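Local coordinates for protein rhamnogalacturonan endolyase YesW (Bacillus subtilis, PDB 2ZUX) that degrades the rhamnogalacturonan of plant cell walls by endo-type eliminative cleavage, releasing oligosaccharides, and needs calcium or manganese for activity, at residues A[117-122]-A[126-131]; A[154-157]-A[161-164]; A[252-257]-A[263-268]. One frame throughout, in Å; residues are numbered along the deposited sequence.

From the N terminus of this propeller chain, contact 1 closes first, joining strands 109-120 and 129-136 around a calcium-binding turn. Contact 2 then closes the next hairpin of the same five-stranded sheet, between strands 152-156 and 162-167. The two touch, because strands 129-136 and 152-156 are neighbours: L130 O lies 2.8 Å from Y156 N, and I131 packs on A155. Contact 3 follows much later, folding the loop between strands 241-246 and 268-273 on itself, its centre about 32 Å from that of contact 1. None of the three loops encloses or crosses another.

Contact 1. Residues A[117-122]-A[126-131]; sequences ASVGDV and GQYELI. With CA (calcium ion), chain H.
S118 and I131 exchange a pair of backbone hydrogen bonds, as do G120 and E129, the next hydrogen-bonded pair along, so strands 109-120 and 129-136 meet as an antiparallel ladder with V119 and L130 forming the non-hydrogen-bonded pair between. This is the tightly packed part. V119 CG1 lies 3.8 Å from L130 CD2, the two side chains running alongside each other, while V119 CG2 sits above the rim of one face of the Y128 ring. That ring takes G120 C at its edge, and its hydroxyl is bonded to E6.

Beyond the ladder the chains part around a calcium ion. With CG of D121 anti to the backbone N (chi1 180°), OD1 reaches the metal at 2.4 Å, and OD2 accepts G126 N at 2.7 Å from above the carboxylate plane. E129 bends at chi2 (63°) and offers both OE1 and OE2 to calcium, each at 2.5 Å. Its OE1 also receives V122 N, 2.8 Å away and nearly in line with the C-O bond, so one carboxylate grips both metal and turn.

The other side is looser: Q127 gives calcium its carbonyl O at 2.3 Å while its partly exposed side chain starts away from residues 117-122, and a water is also bound to the ion. D123 and D125 complete the shell of a DxDxDG calcium loop, here set in the hairpin turn of a beta-propeller.

Contact 2. Residues A[154-157]-A[161-164]; sequences DAYK and TKLW
The outer beta hairpin of a propeller sheet, strands 152-156 and 162-167, is joined here, with A155 tucked against W164. CG of W164 stands between its own backbone N and carbonyl carbon (chi1 47°), which folds the indole back over the partner strand. A155 CB then lies over the face of the five-membered ring, 3.7 Å from its centroid and 26° off the normal, a CH-pi contact. The indole NE1 is bonded to G236 O, which helps to hold the ring in this rotation, and I131 touches the indole beside A155. An alanine in place of W164 is likely to open a gap beside the A155 methyl and I131 and to strip G236 O of its donor.

The backbones are tied by A155 N to W164 O, L163 N to A155 O at 2.8 Å, and K157 N to T161 O at 2.9 Å. Around the neighbouring pair, Y156 CE1 rests obliquely on K162 CB at 3.6 Å; D97 binds both polar ends, hydroxyl and ammonium. K157 forms a salt bridge with the calcium ligand D123, and on the way its chain crosses L163 at about a right angle, CG lying 4.1 Å from L163 CD2.

Contact 3. Residues A[252-257]-A[263-268]; sequences GNVSDW and NRVDRF
A chi1 of -58° sets the indole of W257 anti to its carbonyl carbon and so against V265, whose own chi1 of 60° puts CG1 between the backbone N and carbonyl carbon, aimed at V254, and CG2 anti to the N, aimed at W257 CD1. Both W257 and V265 belong to short 3-10 turns in the long loop that runs from strand 241-246 of one beta-propeller sheet to strand 268-273 of the next.

The valine meets the tryptophan at about a right angle. V265 CA sits over one face of the indole, 4.0 Å from the centroid of the five-membered ring and 30° off its normal, in a CH-pi contact, and V265 CG2 touches W257 CD1 at 3.4 Å. The other methyl, CG1, reaches V254 CG1 at 4.0 Å, so a single side chain bridges both ends of the first 3-10 turn. The indole is further held by NE1, which donates to R251 O, and by a cation-pi contact with K291.

Polar atoms are joined indirectly. A water accepts V265 N at 2.9 Å and lies 3.2 Å from V254 O, to which it may donate. R264 lays its CB against W257 O, 3.3 Å away, and carries its guanidinium off to a salt bridge with D259. The carboxylate of D266 pairs instead with R286, whose NE also binds V265 O, linking the second turn to strand 281-286.

Within 263-268, R267 turns back side-on to N263. Both donors lie close to one plane with their shared acceptor: NE meets N263 OD1 at 2.9 Å, nearly in line with the C=O bond, and NH2 meets the same N263 OD1 at 3.0 Å, on a lone pair.

Contact 1. Residues A[117-122]-A[126-131]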
loop_
_atom_site.group_PDB
_atom_site.type_symbol
_atom_site.label_atom_id
_atom_site.label_comp_id
_atom_site.label_asym_id
_atom_site.label_seq_id
_atom_site.Cartn_x
_atom_site.Cartn_y
_atom_site.Cartn_z
ATOM N N ALA A 117 7.362 -3.521 -1.927
ATOM C CA ALA A 117 7.910 -2.174 -1.908
ATOM C C ALA A 117 6.940 -1.164 -1.313
ATOM O O ALA A 117 5.749 -1.437 -1.119
ATOM C CB ALA A 117 8.357 -1.728 -3.314
ATOM N N SER A 118 7.485 0.013 -1.030
ATOM C CA SER A 118 6.697 1.194 -0.738
ATOM C C SER A 118 7.324 2.359 -1.486
ATOM O O SER A 118 8.331 2.179 -2.188
ATOM C CB SER A 118 6.673 1.462 0.764
ATOM O OG SER A 118 5.788 2.518 1.070
ATOM N N VAL A 119 6.713 3.535 -1.374
ATOM C CA VAL A 119 7.290 4.750 -1.953
ATOM C C VAL A 119 7.326 5.890 -0.952
ATOM O O VAL A 119 6.490 5.986 -0.048
ATOM C CB VAL A 119 6.541 5.235 -3.216
ATOM C CG1 VAL A 119 6.872 4.362 -4.422
ATOM C CG2 VAL A 119 5.048 5.318 -2.960
ATOM N N GLY A 120 8.312 6.759 -1.137
ATOM C CA GLY A 120 8.393 8.025 -0.424
ATOM C C GLY A 120 9.331 8.903 -1.213
ATOM O O GLY A 120 10.155 8.399 -1.978
ATOM N N ASP A 121 9.165 10.209 -1.068
ATOM C CA ASP A 121 10.059 11.166 -1.689
ATOM C C ASP A 121 11.105 11.519 -0.640
ATOM O O ASP A 121 10.845 12.322 0.254
ATOM C CB ASP A 121 9.277 12.396 -2.138
ATOM C CG ASP A 121 10.147 13.440 -2.794
ATOM O OD1 ASP A 121 11.286 13.126 -3.197
ATOM O OD2 ASP A 121 9.665 14.584 -2.919
ATOM N N VAL A 122 12.264 10.872 -0.726
ATOM C CA VAL A 122 13.269 10.996 0.328
ATOM C C VAL A 122 14.107 12.271 0.236
ATOM O O VAL A 122 14.743 12.663 1.221
ATOM C CB VAL A 122 14.189 9.764 0.422
ATOM C CG1 VAL A 122 13.354 8.486 0.575
ATOM C CG2 VAL A 122 15.132 9.681 -0.779
ATOM N N GLY A 126 9.659 15.957 -5.287
ATOM C CA GLY A 126 8.339 15.669 -5.826
ATOM C C GLY A 126 8.237 14.439 -6.715
ATOM O O GLY A 126 7.177 14.204 -7.308
ATOM N N GLN A 127 9.320 13.660 -6.805
ATOM C CA GLN A 127 9.319 12.364 -7.495
ATOM C C GLN A 127 9.590 11.266 -6.472
ATOM O O GLN A 127 10.518 11.373 -5.673
ATOM C CB GLN A 127 10.385 12.332 -8.597
ATOM C CG GLN A 127 10.529 10.978 -9.282
ATOM C CD GLN A 127 11.615 10.965 -10.324
ATOM O OE1 GLN A 127 11.439 11.496 -11.420
ATOM N NE2 GLN A 127 12.742 10.337 -10.002
ATOM N N TYR A 128 8.788 10.209 -6.498
ATOM C CA TYR A 128 8.952 9.118 -5.545
ATOM C C TYR A 128 10.202 8.287 -5.774
ATOM O O TYR A 128 10.584 8.018 -6.916
ATOM C CB TYR A 128 7.741 8.188 -5.578
ATOM C CG TYR A 128 6.488 8.810 -5.021
ATOM C CD1 TYR A 128 6.405 9.163 -3.676
ATOM C CD2 TYR A 128 5.384 9.034 -5.833
ATOM C CE1 TYR A 128 5.268 9.737 -3.156
ATOM C CE2 TYR A 128 4.235 9.604 -5.322
ATOM C CZ TYR A 128 4.179 9.960 -3.988
ATOM O OH TYR A 128 3.037 10.527 -3.474
ATOM N N GLU A 129 10.807 7.876 -4.663
ATOM C CA GLU A 129 11.788 6.806 -4.619
ATOM C C GLU A 129 11.063 5.509 -4.256
ATOM O O GLU A 129 9.998 5.533 -3.626
ATOM C CB GLU A 129 12.855 7.093 -3.559
ATOM C CG GLU A 129 13.950 8.071 -3.972
ATOM C CD GLU A 129 13.441 9.469 -4.264
ATOM O OE1 GLU A 129 12.871 10.124 -3.359
ATOM O OE2 GLU A 129 13.634 9.934 -5.409
ATOM N N LEU A 130 11.646 4.385 -4.656
ATOM C CA LEU A 130 11.152 3.067 -4.283
ATOM C C LEU A 130 11.945 2.523 -3.103
ATOM O O LEU A 130 13.177 2.516 -3.131
ATOM C CB LEU A 130 11.271 2.117 -5.470
ATOM C CG LEU A 130 10.178 2.292 -6.523
ATOM C CD1 LEU A 130 10.632 1.771 -7.882
ATOM C CD2 LEU A 130 8.870 1.633 -6.069
ATOM N N ILE A 131 11.227 2.082 -2.071
ATOM C CA ILE A 131 11.832 1.423 -0.920
ATOM C C ILE A 131 11.469 -0.054 -1.049
ATOM O O ILE A 131 10.284 -0.411 -0.980
ATOM C CB ILE A 131 11.317 2.017 0.423
ATOM C CG1 ILE A 131 11.483 3.549 0.468
ATOM C CG2 ILE A 131 11.995 1.346 1.624
ATOM C CD1 ILE A 131 12.909 4.061 0.294
HETATM CA CA CA H . 12.603 12.120 -4.922
HETATM O O HOH W 1 13.608 12.116 -7.085
#

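Contact 2. Residues A[154-157]-A[161-164]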
loop_
_atom_site.group_PDB
_atom_site.type_symbol
_atom_site.label_atom_id
_atom_site.label_comp_id
_atom_site.label_asym_id
_atom_site.label_seq_id
_atom_site.Cartn_x
_atom_site.Cartn_y
_atom_site.Cartn_z
ATOM N N ASP A 154 16.244 -1.722 0.646
ATOM C CA ASP A 154 16.994 -0.774 -0.187
ATOM C C ASP A 154 16.144 0.429 -0.554
ATOM O O ASP A 154 14.919 0.339 -0.599
ATOM C CB ASP A 154 17.399 -1.417 -1.517
ATOM C CG ASP A 154 18.464 -2.485 -1.391
ATOM O OD1 ASP A 154 18.956 -2.779 -0.286
ATOM O OD2 ASP A 154 18.823 -3.044 -2.450
ATOM N N ALA A 155 16.805 1.538 -0.880
ATOM C CA ALA A 155 16.142 2.669 -1.531
ATOM C C ALA A 155 16.741 2.894 -2.904
ATOM O O ALA A 155 17.967 2.959 -3.038
ATOM C CB ALA A 155 16.271 3.924 -0.702
ATOM N N TYR A 156 15.871 3.030 -3.904
ATOM C CA TYR A 156 16.285 3.347 -5.278
ATOM C C TYR A 156 15.586 4.591 -5.795
ATOM O O TYR A 156 14.382 4.776 -5.592
ATOM C CB TYR A 156 15.952 2.195 -6.235
ATOM C CG TYR A 156 16.734 0.949 -5.959
ATOM C CD1 TYR A 156 17.968 0.735 -6.571
ATOM C CD2 TYR A 156 16.250 -0.022 -5.078
ATOM C CE1 TYR A 156 18.707 -0.403 -6.303
ATOM C CE2 TYR A 156 16.980 -1.157 -4.806
ATOM C CZ TYR A 156 18.204 -1.346 -5.429
ATOM O OH TYR A 156 18.935 -2.479 -5.153
ATOM N N LYS A 157 16.344 5.440 -6.481
ATOM C CA LYS A 157 15.742 6.453 -7.330
ATOM C C LYS A 157 15.255 5.774 -8.600
ATOM O O LYS A 157 15.739 4.698 -8.959
ATOM C CB LYS A 157 16.756 7.543 -7.672
ATOM C CG LYS A 157 17.107 8.411 -6.491
ATOM C CD LYS A 157 18.058 9.531 -6.887
ATOM C CE LYS A 157 17.929 10.697 -5.931
ATOM N NZ LYS A 157 16.598 11.365 -6.066
ATOM N N THR A 161 19.663 4.731 -9.309
ATOM C CA THR A 161 20.623 5.036 -8.248
ATOM C C THR A 161 20.198 4.333 -6.964
ATOM O O THR A 161 19.092 4.562 -6.457
ATOM C CB THR A 161 20.718 6.550 -7.962
ATOM O OG1 THR A 161 21.029 7.264 -9.169
ATOM C CG2 THR A 161 21.796 6.842 -6.914
ATOM N N LYS A 162 21.070 3.469 -6.451
ATOM C CA LYS A 162 20.852 2.843 -5.151
ATOM C C LYS A 162 21.338 3.786 -4.055
ATOM O O LYS A 162 22.535 4.077 -3.951
ATOM C CB LYS A 162 21.566 1.495 -5.076
ATOM C CG LYS A 162 21.370 0.764 -3.759
ATOM C CD LYS A 162 22.266 -0.456 -3.709
ATOM C CE LYS A 162 22.537 -0.875 -2.283
ATOM N NZ LYS A 162 23.648 -1.860 -2.240
ATOM N N LEU A 163 20.411 4.273 -3.241
ATOM C CA LEU A 163 20.759 5.238 -2.202
ATOM C C LEU A 163 21.375 4.597 -0.973
ATOM O O LEU A 163 22.286 5.170 -0.373
ATOM C CB LEU A 163 19.549 6.087 -1.815
ATOM C CG LEU A 163 18.922 6.882 -2.963
ATOM C CD1 LEU A 163 17.723 7.653 -2.464
ATOM C CD2 LEU A 163 19.934 7.831 -3.614
ATOM N N TRP A 164 20.868 3.422 -0.600
ATOM C CA TRP A 164 21.340 2.703 0.575
ATOM C C TRP A 164 20.717 1.332 0.691
ATOM O O TRP A 164 19.741 1.017 0.001
ATOM C CB TRP A 164 21.046 3.490 1.859
ATOM C CG TRP A 164 19.648 4.045 1.993
ATOM C CD1 TRP A 164 19.256 5.326 1.734
ATOM C CD2 TRP A 164 18.473 3.356 2.450
ATOM N NE1 TRP A 164 17.919 5.483 1.997
ATOM C CE2 TRP A 164 17.412 4.292 2.444
ATOM C CE3 TRP A 164 18.210 2.042 2.862
ATOM C CZ2 TRP A 164 16.107 3.953 2.822
ATOM C CZ3 TRP A 164 16.907 1.703 3.234
ATOM C CH2 TRP A 164 15.878 2.663 3.218
#

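Contact 3. Residues A[252-257]-A[263-268]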
loop_
_atom_site.group_PDB
_atom_site.type_symbol
_atom_site.label_atom_id
_atom_site.label_comp_id
_atom_site.label_asym_id
_atom_site.label_seq_id
_atom_site.Cartn_x
_atom_site.Cartn_y
_atom_site.Cartn_z
ATOM N N GLY A 252 6.849 -9.203 26.232
ATOM C CA GLY A 252 6.473 -9.889 27.466
ATOM C C GLY A 252 6.809 -11.365 27.331
ATOM O O GLY A 252 7.879 -11.723 26.831
ATOM N N ASN A 253 5.890 -12.228 27.763
ATOM C CA ASN A 253 6.057 -13.669 27.600
ATOM C C ASN A 253 5.459 -14.111 26.277
ATOM O O ASN A 253 4.349 -13.713 25.935
ATOM C CB ASN A 253 5.353 -14.436 28.721
ATOM C CG ASN A 253 5.691 -13.914 30.096
ATOM O OD1 ASN A 253 4.817 -13.435 30.822
ATOM N ND2 ASN A 253 6.961 -14.000 30.464
ATOM N N VAL A 254 6.176 -14.955 25.549
ATOM C CA VAL A 254 5.664 -15.511 24.301
ATOM C C VAL A 254 4.247 -16.068 24.507
ATOM O O VAL A 254 3.347 -15.816 23.701
ATOM C CB VAL A 254 6.622 -16.591 23.737
ATOM C CG1 VAL A 254 5.955 -17.411 22.638
ATOM C CG2 VAL A 254 7.920 -15.955 23.225
ATOM N N SER A 255 4.048 -16.803 25.604
ATOM C CA SER A 255 2.764 -17.445 25.877
ATOM C C SER A 255 1.605 -16.478 26.128
ATOM O O SER A 255 0.450 -16.881 26.020
ATOM C CB SER A 255 2.896 -18.425 27.043
ATOM O OG SER A 255 3.258 -17.735 28.218
ATOM N N ASP A 256 1.911 -15.212 26.426
ATOM C CA ASP A 256 0.880 -14.174 26.606
ATOM C C ASP A 256 0.000 -14.056 25.364
ATOM O O ASP A 256 -1.152 -13.620 25.442
ATOM C CB ASP A 256 1.502 -12.793 26.856
ATOM C CG ASP A 256 2.266 -12.691 28.171
ATOM O OD1 ASP A 256 2.131 -13.577 29.041
ATOM O OD2 ASP A 256 3.004 -11.691 28.331
ATOM N N TRP A 257 0.561 -14.416 24.214
ATOM C CA TRP A 257 -0.068 -14.147 22.929
ATOM C C TRP A 257 -0.921 -15.292 22.404
ATOM O O TRP A 257 -1.618 -15.138 21.408
ATOM C CB TRP A 257 1.004 -13.733 21.917
ATOM C CG TRP A 257 1.755 -12.516 22.400
ATOM C CD1 TRP A 257 2.882 -12.501 23.161
ATOM C CD2 TRP A 257 1.390 -11.147 22.201
ATOM N NE1 TRP A 257 3.261 -11.213 23.436
ATOM C CE2 TRP A 257 2.362 -10.357 22.852
ATOM C CE3 TRP A 257 0.339 -10.510 21.522
ATOM C CZ2 TRP A 257 2.314 -8.960 22.852
ATOM C CZ3 TRP A 257 0.288 -9.117 21.525
ATOM C CH2 TRP A 257 1.278 -8.362 22.180
ATOM N N ASN A 263 4.353 -18.328 17.418
ATOM C CA ASN A 263 3.578 -17.934 16.241
ATOM C C ASN A 263 2.861 -16.604 16.483
ATOM O O ASN A 263 3.198 -15.570 15.879
ATOM C CB ASN A 263 2.606 -19.060 15.873
ATOM C CG ASN A 263 1.761 -18.756 14.641
ATOM O OD1 ASN A 263 1.480 -17.599 14.317
ATOM N ND2 ASN A 263 1.314 -19.811 13.970
ATOM N N ARG A 264 1.925 -16.616 17.421
ATOM C CA ARG A 264 1.025 -15.484 17.646
ATOM C C ARG A 264 1.743 -14.225 18.114
ATOM O O ARG A 264 1.345 -13.107 17.746
ATOM C CB ARG A 264 -0.068 -15.900 18.625
ATOM C CG ARG A 264 -1.099 -16.813 17.987
ATOM C CD ARG A 264 -1.851 -17.613 19.038
ATOM N NE ARG A 264 -2.886 -18.465 18.458
ATOM C CZ ARG A 264 -2.662 -19.620 17.835
ATOM N NH1 ARG A 264 -1.426 -20.104 17.702
ATOM N NH2 ARG A 264 -3.697 -20.306 17.359
ATOM N N VAL A 265 2.802 -14.404 18.899
ATOM C CA VAL A 265 3.591 -13.300 19.430
ATOM C C VAL A 265 4.167 -12.411 18.327
ATOM O O VAL A 265 4.343 -11.206 18.530
ATOM C CB VAL A 265 4.731 -13.830 20.352
ATOM C CG1 VAL A 265 5.666 -14.764 19.591
ATOM C CG2 VAL A 265 5.510 -12.686 20.999
ATOM N N ASP A 266 4.445 -12.991 17.160
ATOM C CA ASP A 266 5.178 -12.289 16.120
ATOM C C ASP A 266 4.299 -11.954 14.920
ATOM O O ASP A 266 4.753 -11.962 13.773
ATOM C CB ASP A 266 6.410 -13.100 15.707
ATOM C CG ASP A 266 7.557 -12.982 16.699
ATOM O OD1 ASP A 266 7.510 -12.106 17.593
ATOM O OD2 ASP A 266 8.505 -13.793 16.568
ATOM N N ARG A 267 3.041 -11.622 15.200
ATOM C CA ARG A 267 2.096 -11.224 14.162
ATOM C C ARG A 267 1.999 -9.712 14.144
ATOM O O ARG A 267 1.278 -9.114 14.945
ATOM C CB ARG A 267 0.730 -11.870 14.407
ATOM C CG ARG A 267 0.750 -13.393 14.268
ATOM C CD ARG A 267 0.990 -13.804 12.828
ATOM N NE ARG A 267 0.859 -15.247 12.680
ATOM C CZ ARG A 267 0.548 -15.852 11.542
ATOM N NH1 ARG A 267 0.316 -15.144 10.447
ATOM N NH2 ARG A 267 0.440 -17.175 11.506
ATOM N N PHE A 268 2.742 -9.088 13.240
ATOM C CA PHE A 268 2.860 -7.630 13.219
ATOM C C PHE A 268 2.085 -7.001 12.078
ATOM O O PHE A 268 1.991 -7.573 10.984
ATOM C CB PHE A 268 4.333 -7.223 13.092
ATOM C CG PHE A 268 5.187 -7.692 14.231
ATOM C CD1 PHE A 268 5.197 -6.993 15.435
ATOM C CD2 PHE A 268 5.950 -8.845 14.115
ATOM C CE1 PHE A 268 5.989 -7.421 16.505
ATOM C CE2 PHE A 268 6.741 -9.286 15.169
ATOM C CZ PHE A 268 6.747 -8.582 16.371
HETATM O O HOH W 2 2.990 -16.737 20.694
#